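Side-chain contacts in D-mandelate dehydrogenase (Rhodotorula graminis, PDB 2W2K), which probably oxidises D-mandelate and reduces the matching 2-oxoacid with a nicotinamide cofactor, as a member of the D-isomer specific 2-hydroxyacid dehydrogenase family: residues P4-L9 against S21-K26; I324-L329 against P333-A338. All coordinates share one frame; numbering follows the deposited sequence.

Contact 1 of 2, residues P4-L9 against S21-K26; sequences PRVLLL and SDFQQK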
loop_
_atom_site.group_PDB
_atom_site.type_symbol
_atom_site.label_atom_id
_atom_site.label_comp_id
_atom_site.label_asym_id
_atom_site.label_seq_id
_atom_site.Cartn_x
_atom_site.Cartn_y
_atom_site.Cartn_z
ATOM N N PRO B 4 -11.777 45.375 4.272
ATOM C CA PRO B 4 -12.175 44.553 5.434
ATOM C C PRO B 4 -10.947 43.980 6.150
ATOM O O PRO B 4 -9.875 43.829 5.536
ATOM C CB PRO B 4 -13.001 43.429 4.804
ATOM C CG PRO B 4 -13.520 44.044 3.482
ATOM C CD PRO B 4 -12.319 44.827 3.012
ATOM N N ARG B 5 -11.104 43.680 7.445
ATOM C CA ARG B 5 -9.997 43.292 8.325
ATOM C C ARG B 5 -10.126 41.793 8.719
ATOM O O ARG B 5 -11.238 41.321 9.025
ATOM C CB ARG B 5 -9.996 44.201 9.589
ATOM C CG ARG B 5 -9.974 45.748 9.263
ATOM C CD ARG B 5 -9.920 46.667 10.544
ATOM N NE ARG B 5 -8.578 46.728 11.126
ATOM C CZ ARG B 5 -8.222 46.365 12.364
ATOM N NH1 ARG B 5 -9.112 45.921 13.254
ATOM N NH2 ARG B 5 -6.944 46.472 12.722
ATOM N N VAL B 6 -9.006 41.055 8.675
ATOM C CA VAL B 6 -8.977 39.576 8.858
ATOM C C VAL B 6 -7.966 39.159 9.953
ATOM O O VAL B 6 -6.757 39.445 9.839
ATOM C CB VAL B 6 -8.641 38.851 7.501
ATOM C CG1 VAL B 6 -8.641 37.302 7.645
ATOM C CG2 VAL B 6 -9.601 39.297 6.365
ATOM N N LEU B 7 -8.455 38.501 11.021
ATOM C CA LEU B 7 -7.574 37.978 12.073
ATOM C C LEU B 7 -6.920 36.671 11.583
ATOM O O LEU B 7 -7.635 35.747 11.205
ATOM C CB LEU B 7 -8.376 37.702 13.374
ATOM C CG LEU B 7 -7.512 37.264 14.586
ATOM C CD1 LEU B 7 -6.696 38.453 15.087
ATOM C CD2 LEU B 7 -8.410 36.740 15.709
ATOM N N LEU B 8 -5.581 36.604 11.641
ATOM C CA LEU B 8 -4.789 35.413 11.241
ATOM C C LEU B 8 -4.424 34.575 12.458
ATOM O O LEU B 8 -3.709 35.063 13.330
ATOM C CB LEU B 8 -3.493 35.850 10.522
ATOM C CG LEU B 8 -2.472 34.761 10.126
ATOM C CD1 LEU B 8 -3.120 33.692 9.204
ATOM C CD2 LEU B 8 -1.262 35.362 9.445
ATOM N N LEU B 9 -4.939 33.335 12.529
ATOM C CA LEU B 9 -4.635 32.403 13.621
ATOM C C LEU B 9 -3.410 31.555 13.289
ATOM O O LEU B 9 -3.478 30.609 12.479
ATOM C CB LEU B 9 -5.825 31.472 13.940
ATOM C CG LEU B 9 -7.151 31.996 14.494
ATOM C CD1 LEU B 9 -8.106 30.789 14.761
ATOM C CD2 LEU B 9 -6.976 32.848 15.759
ATOM N N SER B 21 -0.314 36.952 -1.583
ATOM C CA SER B 21 -0.016 38.376 -1.844
ATOM C C SER B 21 -1.268 39.144 -2.281
ATOM O O SER B 21 -1.502 40.269 -1.808
ATOM C CB SER B 21 1.128 38.530 -2.873
ATOM O OG SER B 21 2.344 38.042 -2.318
ATOM N N ASP B 22 -2.074 38.533 -3.162
ATOM C CA ASP B 22 -3.402 39.062 -3.572
ATOM C C ASP B 22 -4.332 39.303 -2.368
ATOM O O ASP B 22 -5.001 40.360 -2.257
ATOM C CB ASP B 22 -4.058 38.114 -4.613
ATOM C CG ASP B 22 -5.399 38.613 -5.120
ATOM O OD1 ASP B 22 -5.431 39.633 -5.856
ATOM O OD2 ASP B 22 -6.438 37.968 -4.816
ATOM N N PHE B 23 -4.357 38.326 -1.467
ATOM C CA PHE B 23 -5.210 38.360 -0.249
ATOM C C PHE B 23 -4.808 39.548 0.630
ATOM O O PHE B 23 -5.675 40.278 1.118
ATOM C CB PHE B 23 -5.103 37.020 0.532
ATOM C CG PHE B 23 -6.233 36.790 1.548
ATOM C CD1 PHE B 23 -7.458 36.274 1.132
ATOM C CD2 PHE B 23 -6.055 37.075 2.917
ATOM C CE1 PHE B 23 -8.497 36.041 2.043
ATOM C CE2 PHE B 23 -7.117 36.838 3.865
ATOM C CZ PHE B 23 -8.337 36.334 3.411
ATOM N N GLN B 24 -3.500 39.756 0.798
ATOM C CA GLN B 24 -2.971 40.831 1.677
ATOM C C GLN B 24 -3.150 42.231 1.053
ATOM O O GLN B 24 -3.072 43.238 1.758
ATOM C CB GLN B 24 -1.494 40.606 2.011
ATOM C CG GLN B 24 -1.199 39.436 2.969
ATOM C CD GLN B 24 0.295 39.169 3.085
ATOM O OE1 GLN B 24 0.955 39.654 4.014
ATOM N NE2 GLN B 24 0.838 38.404 2.140
ATOM N N GLN B 25 -3.410 42.283 -0.256
ATOM C CA GLN B 25 -3.731 43.562 -0.931
ATOM C C GLN B 25 -5.212 43.923 -0.708
ATOM O O GLN B 25 -5.547 45.062 -0.356
ATOM C CB GLN B 25 -3.383 43.468 -2.443
ATOM C CG GLN B 25 -3.462 44.812 -3.245
ATOM C CD GLN B 25 -4.881 45.357 -3.434
ATOM O OE1 GLN B 25 -5.138 46.539 -3.153
ATOM N NE2 GLN B 25 -5.804 44.511 -3.934
ATOM N N LYS B 26 -6.094 42.946 -0.908
ATOM C CA LYS B 26 -7.551 43.124 -0.725
ATOM C C LYS B 26 -8.001 43.341 0.743
ATOM O O LYS B 26 -8.998 44.050 1.001
ATOM C CB LYS B 26 -8.309 41.916 -1.336
ATOM C CG LYS B 26 -8.191 41.779 -2.865
ATOM C CD LYS B 26 -8.679 40.400 -3.356
ATOM C CE LYS B 26 -8.837 40.368 -4.888
ATOM N NZ LYS B 26 -9.059 38.954 -5.396
#

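Contact 2 of 2, residues I324-L329 against P333-A338; sequences IDRFLL and PLLTPA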
loop_
_atom_site.group_PDB
_atom_site.type_symbol
_atom_site.label_atom_id
_atom_site.label_comp_id
_atom_site.label_asym_id
_atom_site.label_seq_id
_atom_site.Cartn_x
_atom_site.Cartn_y
_atom_site.Cartn_z
ATOM N N ILE B 324 -13.370 33.380 1.804
ATOM C CA ILE B 324 -13.483 34.735 2.406
ATOM C C ILE B 324 -13.626 35.847 1.325
ATOM O O ILE B 324 -14.437 36.793 1.472
ATOM C CB ILE B 324 -12.317 34.989 3.414
ATOM C CG1 ILE B 324 -12.455 34.064 4.651
ATOM C CG2 ILE B 324 -12.265 36.459 3.862
ATOM C CD1 ILE B 324 -11.179 33.992 5.515
ATOM N N ASP B 325 -12.883 35.707 0.227
ATOM C CA ASP B 325 -12.965 36.651 -0.919
ATOM C C ASP B 325 -14.379 36.665 -1.524
ATOM O O ASP B 325 -14.997 37.739 -1.658
ATOM C CB ASP B 325 -11.913 36.272 -1.986
ATOM C CG ASP B 325 -11.697 37.360 -3.060
ATOM O OD1 ASP B 325 -12.565 38.229 -3.302
ATOM O OD2 ASP B 325 -10.624 37.337 -3.686
ATOM N N ARG B 326 -14.878 35.480 -1.886
ATOM C CA ARG B 326 -16.273 35.310 -2.356
ATOM C C ARG B 326 -17.305 35.979 -1.418
ATOM O O ARG B 326 -18.115 36.785 -1.869
ATOM C CB ARG B 326 -16.643 33.834 -2.537
ATOM C CG ARG B 326 -15.972 33.168 -3.740
ATOM C CD ARG B 326 -16.208 31.636 -3.775
ATOM N NE ARG B 326 -17.625 31.264 -3.871
ATOM C CZ ARG B 326 -18.297 31.014 -5.002
ATOM N NH1 ARG B 326 -17.697 31.093 -6.186
ATOM N NH2 ARG B 326 -19.582 30.676 -4.935
ATOM N N PHE B 327 -17.255 35.634 -0.125
ATOM C CA PHE B 327 -18.289 36.007 0.857
ATOM C C PHE B 327 -18.255 37.489 1.292
ATOM O O PHE B 327 -19.309 38.078 1.550
ATOM C CB PHE B 327 -18.184 35.074 2.088
ATOM C CG PHE B 327 -19.433 35.029 2.942
ATOM C CD1 PHE B 327 -20.549 34.277 2.550
ATOM C CD2 PHE B 327 -19.492 35.729 4.152
ATOM C CE1 PHE B 327 -21.703 34.220 3.339
ATOM C CE2 PHE B 327 -20.650 35.674 4.961
ATOM C CZ PHE B 327 -21.754 34.917 4.555
ATOM N N LEU B 328 -17.070 38.096 1.357
ATOM C CA LEU B 328 -16.953 39.527 1.745
ATOM C C LEU B 328 -16.874 40.539 0.597
ATOM O O LEU B 328 -17.269 41.709 0.774
ATOM C CB LEU B 328 -15.740 39.758 2.680
ATOM C CG LEU B 328 -15.772 39.121 4.084
ATOM C CD1 LEU B 328 -14.576 39.613 4.916
ATOM C CD2 LEU B 328 -17.108 39.409 4.806
ATOM N N LEU B 329 -16.333 40.121 -0.549
ATOM C CA LEU B 329 -16.066 41.060 -1.677
ATOM C C LEU B 329 -16.909 40.830 -2.962
ATOM O O LEU B 329 -17.216 41.789 -3.694
ATOM C CB LEU B 329 -14.572 41.118 -2.019
ATOM C CG LEU B 329 -13.595 41.590 -0.919
ATOM C CD1 LEU B 329 -12.152 41.601 -1.390
ATOM C CD2 LEU B 329 -13.994 42.942 -0.371
ATOM N N PRO B 333 -21.927 32.986 -2.442
ATOM C CA PRO B 333 -21.953 32.004 -1.341
ATOM C C PRO B 333 -20.638 31.234 -1.147
ATOM O O PRO B 333 -19.838 31.106 -2.087
ATOM C CB PRO B 333 -23.069 31.032 -1.763
ATOM C CG PRO B 333 -23.185 31.199 -3.238
ATOM C CD PRO B 333 -22.867 32.625 -3.521
ATOM N N LEU B 334 -20.426 30.756 0.082
ATOM C CA LEU B 334 -19.282 29.883 0.430
ATOM C C LEU B 334 -19.307 28.578 -0.391
ATOM O O LEU B 334 -20.383 28.056 -0.725
ATOM C CB LEU B 334 -19.307 29.544 1.943
ATOM C CG LEU B 334 -19.162 30.663 3.011
ATOM C CD1 LEU B 334 -19.490 30.154 4.455
ATOM C CD2 LEU B 334 -17.780 31.309 2.947
ATOM N N LEU B 335 -18.123 28.076 -0.725
ATOM C CA LEU B 335 -17.964 26.811 -1.469
ATOM C C LEU B 335 -18.171 25.590 -0.560
ATOM O O LEU B 335 -18.719 24.558 -0.991
ATOM C CB LEU B 335 -16.576 26.755 -2.114
ATOM C CG LEU B 335 -16.179 27.786 -3.189
ATOM C CD1 LEU B 335 -14.663 27.742 -3.466
ATOM C CD2 LEU B 335 -16.990 27.618 -4.485
ATOM N N THR B 336 -17.742 25.723 0.698
ATOM C CA THR B 336 -17.735 24.610 1.679
ATOM C C THR B 336 -18.314 24.989 3.053
ATOM O O THR B 336 -17.635 24.876 4.075
ATOM C CB THR B 336 -16.309 23.991 1.867
ATOM O OG1 THR B 336 -15.348 25.028 2.170
ATOM C CG2 THR B 336 -15.860 23.229 0.607
ATOM N N PRO B 337 -19.595 25.412 3.095
ATOM C CA PRO B 337 -20.174 25.780 4.383
ATOM C C PRO B 337 -20.328 24.562 5.291
ATOM O O PRO B 337 -20.476 23.427 4.797
ATOM C CB PRO B 337 -21.565 26.292 4.006
ATOM C CG PRO B 337 -21.887 25.588 2.710
ATOM C CD PRO B 337 -20.568 25.565 1.993
ATOM N N ALA B 338 -20.249 24.807 6.597
ATOM C CA ALA B 338 -20.634 23.835 7.617
ATOM C C ALA B 338 -21.462 24.545 8.681
ATOM O O ALA B 338 -21.067 25.619 9.184
ATOM C CB ALA B 338 -19.394 23.163 8.241
#

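Contact 1 of 2, residues P4-L9 against S21-K26
Val6 on strand 5-8 meets the rim of the Phe23 ring on helix 17-26, which places the contact inside the beta-alpha-beta unit made by strand 5-8, helix 17-26 and strand 28-31. This unit belongs to the five-stranded parallel sheet, in which strand 5-8 lies between strands 28-31 and 54-57. The two side chains approach from opposite directions. Val6 CG1 lies 4.1 Å from Phe23 CE2, near the plane of the ring, so the methyl touches an edge and not the aromatic face. The first torsions help bring the two groups together. Val6 sets CG1 anti to its own nitrogen (chi1 -178°), and Phe23 swings its ring beside its carbonyl carbon (chi1 -163°), which carries the far rim of the ring to the strand although its CB does not aim there. At this level the backbones stand well apart, with 9.4 Å between the CA atoms of Val6 and Gln24, and the Val6-Phe23 pair bridges the gap. Around this pair, Ile56 and Val29 of neighbouring strands and Met321 and Ile324 of helix 310-330 also touch Phe23, so its ring is buried between sheet and helices.

Just before the strand, at Pro4, the backbones are closer, with 7.8 Å between the CA atoms of Pro4 and Lys26. Here the proline ring reaches the backbone of the helix end: Pro4 CD stands 4.0 Å from Lys26 O, a packing contact. The lysine side chain leads away from the strand in a nearly extended form, and its ammonium is shared between Asp325 of helix 310-330, its strongest partner, and Asp22. Asp22 OD2 accepts Lys26 NZ through its syn lone pair, 2.9 Å away, in a salt bridge within helix 17-26.

Contact 2 of 2, residues I324-L329 against P333-A338
Phe327 and Pro333 mark the closest approach of the two backbones, their CA atoms 5.9 Å apart, where the chain folds back after helix 310-330. Segment 324-329 is helical, with a wider pi-type turn at 326-329, whereas 333-338 has no regular secondary structure. Arg326 holds the returning backbone side-on, through NE and one terminal nitrogen. Its NE lies 2.8 Å from Pro333 O and its NH2 2.9 Å from the same oxygen, and both N-H bonds bend to reach it. The NE bond runs nearly along the C=O axis (166°), while NH2 comes in tilted from the carbonyl plane. The oxygen itself is only 6° out of the guanidinium plane, and the bend at chi3 (61°) helps turn the group toward it.

One face of the guanidinium is taken by Leu335, whose side chain crosses the arginine at about a right angle: Leu335 CD2 sits over the centre of the group, 3.7 Å from Arg326 CZ. At NH2, the Pro333 ring adds a looser touch. Phe327 meets Leu334 obliquely, with Leu334 CD2 3.9 Å from Phe327 CB and Leu334 CG equally far from Phe327 CD1. Both side chains also rest on Val83 and Ala105, of strands 83-86 and 105-107 in the five-stranded parallel sheet.

The contact thus pairs a polar anchor with an apolar one. Two N-H groups converging on a single carbonyl oxygen, with a methyl over the guanidinium, should limit rotation of the arginine end, and they tie a helix side chain to the backbone that follows the helix.

From the N terminus, strand 5-8 leads through a loop into helix 17-26, and contact 1 closes this first strand-to-helix connection. Much later, helix 310-330 runs out and the chain turns back on it, where contact 2 closes a much shorter loop. The two are in series, neither nested nor crossed, with centres 14 Å apart. Besides the Lys26-Asp325 salt bridge, Leu329 joins them: Lys26 CB is 3.9 Å from Leu329 CD1, and Pro4 CG 4.0 Å from Leu329 CD2. Helix 310-330 is thereby tied to the N-terminal beta-alpha-beta unit, while contact 2 lays the segment after it back on that helix, beside strands 83-86 and 105-107 of the same sheet.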